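Local coordinates for protein amidohydrolase (Staphylococcus aureus, PDB 3NUR) that is a putative amidohydrolase that probably hydrolyses carbon-nitrogen bonds other than peptide bonds, most likely amides, at a metal-binding site in a TIM barrel, at residues A[189-194]-A[247-252]; A[306-311]-A[339-344]. One frame throughout, in Å; residues are numbered along the deposited sequence. Where two conformers were deposited one is given.

Contact 1. Residues A[189-194]-A[247-252]; sequences IYLHPA and LNMIIG. With CA (calcium ion), chain B.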
ATOM      1  N   ILE A 189       3.504   7.002  -0.311  1.00  8.39           N
ATOM      2  CA  ILE A 189       2.095   6.686  -0.061  1.00  7.94           C
ATOM      3  C   ILE A 189       1.875   5.269  -0.620  1.00  9.74           C
ATOM      4  O   ILE A 189       2.133   5.025  -1.792  1.00 10.50           O
ATOM      5  CB  ILE A 189       1.102   7.695  -0.722  1.00 11.17           C
ATOM      6  CG1 ILE A 189       1.216   9.127  -0.128  1.00 12.05           C
ATOM      7  CG2 ILE A 189      -0.327   7.174  -0.637  1.00 11.71           C
ATOM      8  CD1 ILE A 189       0.510  10.178  -0.957  1.00 11.82           C
ATOM      9  N   TYR A 190       1.390   4.356   0.208  1.00  8.13           N
ATOM     10  CA  TYR A 190       1.047   2.994  -0.208  1.00  7.07           C
ATOM     11  C   TYR A 190      -0.439   3.056  -0.595  1.00 10.75           C
ATOM     12  O   TYR A 190      -1.263   3.446   0.235  1.00 11.67           O
ATOM     13  CB  TYR A 190       1.248   1.996   0.969  1.00  6.36           C
ATOM     14  CG  TYR A 190       1.422   0.540   0.560  1.00  8.33           C
ATOM     15  CD1 TYR A 190       2.562  -0.172   0.917  1.00 10.01           C
ATOM     16  CD2 TYR A 190       0.423  -0.137  -0.139  1.00  9.11           C
ATOM     17  CE1 TYR A 190       2.734  -1.504   0.548  1.00 11.02           C
ATOM     18  CE2 TYR A 190       0.572  -1.484  -0.495  1.00  8.04           C
ATOM     19  CZ  TYR A 190       1.731  -2.162  -0.146  1.00 12.59           C
ATOM     20  OH  TYR A 190       1.927  -3.465  -0.539  1.00 11.16           O
ATOM     21  N   LEU A 191      -0.782   2.722  -1.861  1.00  8.58           N
ATOM     22  CA  LEU A 191      -2.181   2.739  -2.349  1.00  8.14           C
ATOM     23  C   LEU A 191      -2.662   1.287  -2.337  1.00 12.06           C
ATOM     24  O   LEU A 191      -2.144   0.457  -3.083  1.00 10.91           O
ATOM     25  CB  LEU A 191      -2.249   3.332  -3.763  1.00  9.37           C
ATOM     26  CG  LEU A 191      -3.643   3.662  -4.323  1.00 14.21           C
ATOM     27  CD1 LEU A 191      -4.316   4.801  -3.515  1.00 15.78           C
ATOM     28  CD2 LEU A 191      -3.531   4.076  -5.793  1.00 16.96           C
ATOM     29  N   HIS A 192      -3.607   0.982  -1.446  1.00  8.63           N
ATOM     30  CA  HIS A 192      -4.106  -0.368  -1.154  1.00  8.14           C
ATOM     31  C   HIS A 192      -5.555  -0.558  -1.640  1.00 10.66           C
ATOM     32  O   HIS A 192      -6.335   0.389  -1.598  1.00  9.51           O
ATOM     33  CB  HIS A 192      -4.037  -0.557   0.381  1.00  8.39           C
ATOM     34  CG  HIS A 192      -4.343  -1.933   0.906  1.00 11.50           C
ATOM     35  ND1 HIS A 192      -5.626  -2.421   0.939  1.00 13.04           N
ATOM     36  CD2 HIS A 192      -3.513  -2.857   1.438  1.00 12.73           C
ATOM     37  CE1 HIS A 192      -5.534  -3.648   1.430  1.00 12.92           C
ATOM     38  NE2 HIS A 192      -4.287  -3.947   1.755  1.00 12.85           N
ATOM     39  N   PRO A 193      -5.966  -1.794  -1.994  1.00  7.57           N
ATOM     40  CA  PRO A 193      -7.357  -1.993  -2.432  1.00  7.46           C
ATOM     41  C   PRO A 193      -8.391  -1.879  -1.301  1.00 11.81           C
ATOM     42  O   PRO A 193      -8.066  -1.957  -0.114  1.00 11.58           O
ATOM     43  CB  PRO A 193      -7.344  -3.406  -3.011  1.00  9.08           C
ATOM     44  CG  PRO A 193      -6.201  -4.100  -2.326  1.00 12.42           C
ATOM     45  CD  PRO A 193      -5.158  -3.025  -2.191  1.00  8.60           C
ATOM     46  N   ALA A 194      -9.647  -1.688  -1.686  1.00 10.36           N
ATOM     47  CA  ALA A 194     -10.802  -1.676  -0.787  1.00 10.67           C
ATOM     48  C   ALA A 194     -12.048  -2.003  -1.637  1.00 13.19           C
ATOM     49  O   ALA A 194     -11.949  -1.941  -2.872  1.00 11.54           O
ATOM     50  CB  ALA A 194     -10.947  -0.319  -0.107  1.00 12.23           C
ATOM     51  N   LEU A 247       8.127  12.391  -5.538  1.00 11.47           N
ATOM     52  CA  LEU A 247       7.142  11.532  -4.887  1.00  9.93           C
ATOM     53  C   LEU A 247       7.274  10.069  -5.313  1.00 13.73           C
ATOM     54  O   LEU A 247       7.412   9.790  -6.501  1.00 12.14           O
ATOM     55  CB  LEU A 247       5.697  12.019  -5.195  1.00 10.58           C
ATOM     56  CG  LEU A 247       4.531  11.161  -4.616  1.00 15.40           C
ATOM     57  CD1 LEU A 247       4.509  11.185  -3.091  1.00 15.87           C
ATOM     58  CD2 LEU A 247       3.205  11.562  -5.196  1.00 17.38           C
ATOM     59  N   ASN A 248       7.194   9.143  -4.342  1.00 10.24           N
ATOM     60  CA  ASN A 248       7.134   7.711  -4.613  1.00 10.75           C
ATOM     61  C   ASN A 248       5.866   7.121  -4.038  1.00 14.00           C
ATOM     62  O   ASN A 248       5.439   7.470  -2.935  1.00 12.23           O
ATOM     63  CB  ASN A 248       8.320   6.923  -4.053  1.00 12.29           C
ATOM     64  CG  ASN A 248       9.622   7.313  -4.663  1.00 22.97           C
ATOM     65  OD1 ASN A 248       9.831   7.191  -5.874  1.00 15.07           O
ATOM     66  ND2 ASN A 248      10.498   7.836  -3.831  1.00 14.49           N
HETATM   67  N   MSE A 249       5.274   6.216  -4.777  1.00 10.42           N
HETATM   68  CA  MSE A 249       4.135   5.475  -4.285  1.00  9.47           C
HETATM   69  C   MSE A 249       4.442   4.005  -4.239  1.00 12.33           C
HETATM   70  O   MSE A 249       5.389   3.572  -4.900  1.00 12.08           O
HETATM   71  CB  MSE A 249       2.880   5.841  -5.056  1.00 11.86           C
HETATM   72  CG  MSE A 249       2.447   7.240  -4.573  1.00 20.13           C
HETATM   73 SE   MSE A 249       0.955   7.785  -5.348  0.60 29.96          SE
HETATM   74  CE  MSE A 249      -0.275   6.568  -4.379  1.00 25.37           C
ATOM     75  N   ILE A 250       3.723   3.252  -3.393  1.00  9.33           N
ATOM     76  CA  ILE A 250       3.907   1.805  -3.277  1.00  7.35           C
ATOM     77  C   ILE A 250       2.568   1.117  -3.592  1.00  8.56           C
ATOM     78  O   ILE A 250       1.512   1.581  -3.167  1.00  7.74           O
ATOM     79  CB  ILE A 250       4.433   1.367  -1.878  1.00  8.97           C
ATOM     80  CG1 ILE A 250       5.596   2.281  -1.376  1.00  9.16           C
ATOM     81  CG2 ILE A 250       4.869  -0.109  -1.922  1.00  7.84           C
ATOM     82  CD1 ILE A 250       5.880   2.160   0.139  1.00 11.17           C
ATOM     83  N   ILE A 251       2.624   0.025  -4.357  1.00  7.59           N
ATOM     84  CA  ILE A 251       1.459  -0.798  -4.671  1.00  7.59           C
ATOM     85  C   ILE A 251       1.813  -2.253  -4.444  1.00 11.97           C
ATOM     86  O   ILE A 251       2.933  -2.665  -4.726  1.00 12.01           O
ATOM     87  CB  ILE A 251       0.865  -0.557  -6.070  1.00 10.29           C
ATOM     88  CG1 ILE A 251       1.936  -0.712  -7.194  1.00 10.65           C
ATOM     89  CG2 ILE A 251       0.088   0.803  -6.111  1.00 10.19           C
ATOM     90  CD1 ILE A 251       1.371  -0.496  -8.659  1.00 17.70           C
ATOM     91  N   GLY A 252       0.852  -3.003  -3.932  1.00  9.16           N
ATOM     92  CA  GLY A 252       1.008  -4.411  -3.619  1.00  7.52           C
ATOM     93  C   GLY A 252       0.510  -5.330  -4.703  1.00  8.92           C
ATOM     94  O   GLY A 252       0.339  -4.918  -5.854  1.00  9.19           O
TER
HETATM   95 CA    CA B 358      -3.356  -5.876   2.686  1.00  6.43          CA
HETATM   96  O   HOH W   1      -1.666  -2.199  -3.204  1.00 13.20           O
HETATM   97  O   HOH W   2      -4.114  -7.125   1.066  1.00 15.38           O
HETATM   98  O   HOH W   3      -5.458  -6.161   3.459  1.00 19.12           O

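Contact 2. Residues A[306-311]-A[339-344]; sequences VGIDRI and KEKISY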
ATOM      1  N   VAL A 306      10.036  -3.517 -13.995  1.00 12.92           N
ATOM      2  CA  VAL A 306      10.477  -2.378 -13.171  1.00 12.57           C
ATOM      3  C   VAL A 306      11.889  -2.506 -12.628  1.00 16.05           C
ATOM      4  O   VAL A 306      12.471  -1.507 -12.208  1.00 16.57           O
ATOM      5  CB  VAL A 306       9.467  -1.975 -12.054  1.00 16.44           C
ATOM      6  CG1 VAL A 306       8.108  -1.616 -12.642  1.00 16.66           C
ATOM      7  CG2 VAL A 306       9.332  -3.057 -10.985  1.00 16.40           C
ATOM      8  N   GLY A 307      12.390  -3.730 -12.542  1.00 12.75           N
ATOM      9  CA  GLY A 307      13.730  -3.966 -12.025  1.00 11.88           C
ATOM     10  C   GLY A 307      13.765  -4.210 -10.535  1.00 13.77           C
ATOM     11  O   GLY A 307      12.829  -3.857  -9.802  1.00 10.82           O
ATOM     12  N   ILE A 308      14.864  -4.822 -10.090  1.00 13.14           N
ATOM     13  CA  ILE A 308      15.081  -5.178  -8.691  1.00 14.20           C
ATOM     14  C   ILE A 308      15.057  -3.995  -7.721  1.00 12.99           C
ATOM     15  O   ILE A 308      14.618  -4.175  -6.597  1.00 10.40           O
ATOM     16  CB  ILE A 308      16.392  -6.014  -8.549  1.00 19.52           C
ATOM     17  CG1 ILE A 308      16.347  -6.918  -7.331  1.00 22.05           C
ATOM     18  CG2 ILE A 308      17.662  -5.161  -8.595  1.00 23.36           C
ATOM     19  CD1 ILE A 308      15.681  -8.302  -7.702  1.00 37.32           C
ATOM     20  N   ASP A 309      15.502  -2.798  -8.157  1.00 10.55           N
ATOM     21  CA  ASP A 309      15.584  -1.634  -7.274  1.00 10.83           C
ATOM     22  C   ASP A 309      14.217  -1.128  -6.821  1.00 12.17           C
ATOM     23  O   ASP A 309      14.152  -0.293  -5.925  1.00 11.41           O
ATOM     24  CB  ASP A 309      16.350  -0.487  -7.965  1.00 13.47           C
ATOM     25  CG  ASP A 309      17.835  -0.738  -8.188  1.00 26.95           C
ATOM     26  OD1 ASP A 309      18.499  -1.243  -7.256  1.00 25.91           O
ATOM     27  OD2 ASP A 309      18.349  -0.341  -9.257  1.00 37.57           O
ATOM     28  N   ARG A 310      13.147  -1.582  -7.485  1.00  9.24           N
ATOM     29  CA  ARG A 310      11.789  -1.090  -7.233  1.00  9.04           C
ATOM     30  C   ARG A 310      10.911  -2.103  -6.517  1.00 11.32           C
ATOM     31  O   ARG A 310       9.712  -1.861  -6.345  1.00 12.06           O
ATOM     32  CB  ARG A 310      11.139  -0.629  -8.574  1.00  8.50           C
ATOM     33  CG  ARG A 310      11.964   0.397  -9.386  1.00 14.47           C
ATOM     34  CD  ARG A 310      12.433   1.629  -8.612  1.00  8.39           C
ATOM     35  NE  ARG A 310      11.298   2.435  -8.162  1.00 12.34           N
ATOM     36  CZ  ARG A 310      11.402   3.684  -7.713  1.00 21.77           C
ATOM     37  NH1 ARG A 310      12.589   4.275  -7.646  1.00 17.88           N
ATOM     38  NH2 ARG A 310      10.318   4.351  -7.333  1.00 12.18           N
ATOM     39  N   ILE A 311      11.495  -3.218  -6.063  1.00  7.30           N
ATOM     40  CA  ILE A 311      10.717  -4.254  -5.382  1.00  7.59           C
ATOM     41  C   ILE A 311      10.942  -4.220  -3.875  1.00 11.67           C
ATOM     42  O   ILE A 311      12.084  -4.240  -3.407  1.00 12.08           O
ATOM     43  CB  ILE A 311      10.986  -5.665  -5.994  1.00  9.86           C
ATOM     44  CG1 ILE A 311      10.692  -5.682  -7.525  1.00  9.91           C
ATOM     45  CG2 ILE A 311      10.203  -6.765  -5.261  1.00 10.15           C
ATOM     46  CD1 ILE A 311      11.255  -6.917  -8.241  1.00 14.77           C
ATOM     47  N   LYS A 339      18.838 -10.218  -3.419  1.00 11.54           N
ATOM     48  CA  LYS A 339      18.108 -10.662  -2.231  1.00 12.27           C
ATOM     49  C   LYS A 339      18.173  -9.575  -1.169  1.00 15.31           C
ATOM     50  O   LYS A 339      17.146  -9.259  -0.566  1.00 14.27           O
ATOM     51  CB  LYS A 339      18.740 -11.932  -1.646  1.00 14.78           C
ATOM     52  CG  LYS A 339      18.542 -13.186  -2.456  1.00 23.44           C
ATOM     53  CD  LYS A 339      19.067 -14.354  -1.641  1.00 27.23           C
ATOM     54  CE  LYS A 339      19.446 -15.502  -2.514  1.00 36.14           C
ATOM     55  NZ  LYS A 339      19.817 -16.690  -1.711  1.00 36.94           N
ATOM     56  N   GLU A 340      19.373  -9.002  -0.945  1.00 12.34           N
ATOM     57  CA  GLU A 340      19.566  -7.916   0.050  1.00 12.68           C
ATOM     58  C   GLU A 340      18.687  -6.693  -0.255  1.00 14.90           C
ATOM     59  O   GLU A 340      18.061  -6.141   0.662  1.00 13.90           O
ATOM     60  CB  GLU A 340      21.043  -7.501   0.142  1.00 14.92           C
ATOM     61  CG  GLU A 340      21.942  -8.519   0.824  1.00 31.08           C
ATOM     62  CD  GLU A 340      23.418  -8.148   0.836  1.00 67.49           C
ATOM     63  OE1 GLU A 340      23.735  -6.953   1.046  1.00 71.97           O
ATOM     64  OE2 GLU A 340      24.262  -9.058   0.660  1.00 63.18           O
ATOM     65  N   LYS A 341      18.608  -6.316  -1.542  1.00 10.05           N
ATOM     66  CA  LYS A 341      17.806  -5.179  -2.006  1.00 10.04           C
ATOM     67  C   LYS A 341      16.317  -5.366  -1.686  1.00 11.91           C
ATOM     68  O   LYS A 341      15.697  -4.490  -1.062  1.00 10.08           O
ATOM     69  CB  LYS A 341      18.023  -4.925  -3.515  1.00 10.86           C
ATOM     70  CG  LYS A 341      19.371  -4.289  -3.833  1.00 12.48           C
ATOM     71  CD  LYS A 341      19.526  -3.999  -5.320  1.00 14.46           C
ATOM     72  CE  LYS A 341      20.691  -3.070  -5.558  1.00 19.87           C
ATOM     73  NZ  LYS A 341      20.837  -2.745  -7.000  1.00 29.12           N
ATOM     74  N   ILE A 342      15.765  -6.507  -2.093  1.00  9.97           N
ATOM     75  CA  ILE A 342      14.349  -6.810  -1.854  1.00 10.18           C
ATOM     76  C   ILE A 342      14.062  -6.976  -0.368  1.00 11.38           C
ATOM     77  O   ILE A 342      13.052  -6.453   0.108  1.00 10.35           O
ATOM     78  CB  ILE A 342      13.897  -8.077  -2.641  1.00 14.27           C
ATOM     79  CG1 ILE A 342      14.059  -7.882  -4.152  1.00 15.60           C
ATOM     80  CG2 ILE A 342      12.433  -8.473  -2.274  1.00 14.47           C
ATOM     81  CD1 ILE A 342      13.995  -9.290  -4.894  1.00 22.16           C
ATOM     82  N   SER A 343      14.933  -7.705   0.356  1.00  8.35           N
ATOM     83  CA  SER A 343      14.714  -7.970   1.773  0.50  8.83           C
ATOM     84  C   SER A 343      14.755  -6.705   2.632  1.00 13.06           C
ATOM     85  O   SER A 343      13.848  -6.497   3.454  1.00 12.11           O
ATOM     86  CB  SER A 343      15.718  -9.000   2.286  0.50 11.42           C
ATOM     87  OG  SER A 343      15.316  -9.566   3.522  0.50 11.57           O
ATOM     88  N   TYR A 344      15.802  -5.878   2.467  1.00 12.12           N
ATOM     89  CA  TYR A 344      15.988  -4.724   3.354  1.00 13.15           C
ATOM     90  C   TYR A 344      16.481  -3.420   2.736  1.00 14.86           C
ATOM     91  O   TYR A 344      16.034  -2.356   3.176  1.00 12.59           O
ATOM     92  CB  TYR A 344      17.030  -5.193   4.413  1.00 17.37           C
ATOM     93  CG  TYR A 344      17.155  -4.372   5.679  1.00 24.57           C
ATOM     94  CD1 TYR A 344      16.559  -4.796   6.867  1.00 27.93           C
ATOM     95  CD2 TYR A 344      17.974  -3.247   5.729  1.00 26.20           C
ATOM     96  CE1 TYR A 344      16.694  -4.062   8.049  1.00 30.92           C
ATOM     97  CE2 TYR A 344      18.103  -2.495   6.901  1.00 27.65           C
ATOM     98  CZ  TYR A 344      17.460  -2.907   8.059  1.00 38.54           C
ATOM     99  OH  TYR A 344      17.572  -2.175   9.217  1.00 41.56           O
TER

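Contact 1. Residues A[189-194]-A[247-252]
I189 and L191 pair with the strand 249-251 through a parallel ladder. The amide N of I250 donates to I189 O at 2.9 Å, and L191 N reaches I250 O at 2.9 Å, almost in line with that carbonyl (C=O...N 173°). A longer bond, I189 N to N248 O, starts the ladder. The strand axes cross at -31°; the backbones are wider apart at L191 and I251, and a water spans them, donating to L191 O and accepting from G252 N. Past the ladder, H192 binds calcium through NE2 at 2.3 Å, with E28, H30, D316 and two waters, while its ND1 donates in the ring plane to P193 O, which fixes the ring's rotation. Side chains alternate between the two faces. On one, the unbranched, flexible chain of M249 (here selenomethionine) bends at chi3 (73°) so that its CE lies 3.8 Å from I189 CG2 and equally near L191 CB; helices 176-185 and 223-237 pack against this face. On the other, the Y190 ring crosses I250 at about a right angle, with I250 CG2 3.6 Å from Y190 CE1 and I250 CB making an off-centre CH-pi contact. Y190 OH reaches as far as G252 CA, and T289 OG1 hydrogen-bonds it. Parallel strands with metal ligands at their C-terminal ends are the signature of the amidohydrolase TIM barrel.

Contact 2. Residues A[306-311]-A[339-344]
K341 meets the 3-10 turn 308-310 first along the helical segment 339-344. Its CG is anti to the carbonyl carbon (chi1 -74°) and the chain beyond is fully extended, which carries the ammonium across to D309, where K341 NZ forms a salt bridge with D309 OD1 at 2.8 Å. The nitrogen comes to the syn side of the carboxylate, 20° out of its plane. The aliphatic part of the same lysine is used as well: K341 CD lies 3.9 Å from I308 CG2, the two side chains crossing at about a right angle. A long lysine therefore suits this exposed edge, apolar along its methylene chain and charged at its end. Next comes I342, buried one position further along. Its CD1 abuts I308 CD1 at 3.4 Å, tighter than ordinary methyl contact, while its other branch, CG2, lies 4.1 Å from I311 CG2, the two isoleucines running side by side. Branching at CB thus lets one residue serve two partners, and F299 of helix 296-306 packs against all three isoleucines. One turn later in the helix, N346 ND2 hydrogen-bonds I308 O and I311 O, tying the backbone of the turn to helix 336-351. The chemistry is divided by depth: isoleucine branches pack together on the inner side, where I311 and I342 are buried, and the K341-D309 ion pair lies at the outer edge, where solvent probably weakens its contribution.

In the fold
Contact 1 lies in the barrel core, near the centre of the chain, whereas contact 2 sits nearer the surface, its centre about 17 Å from that of contact 1. The first joins two neighbouring strands by backbone hydrogen bonds and ends at the calcium site; the second joins a turn to helix 336-351 mainly through side chains, apolar within and ionic at the exposed edge. They share no element, yet they touch: N248, just before strand 249-251, probably accepts a hydrogen bond at OD1 from R310 NH2, 3.2 Å away. R310 also makes a cation-pi contact with Y287 of strand 286-288, the next strand of the sheet, so the turn is tied to the barrel wall.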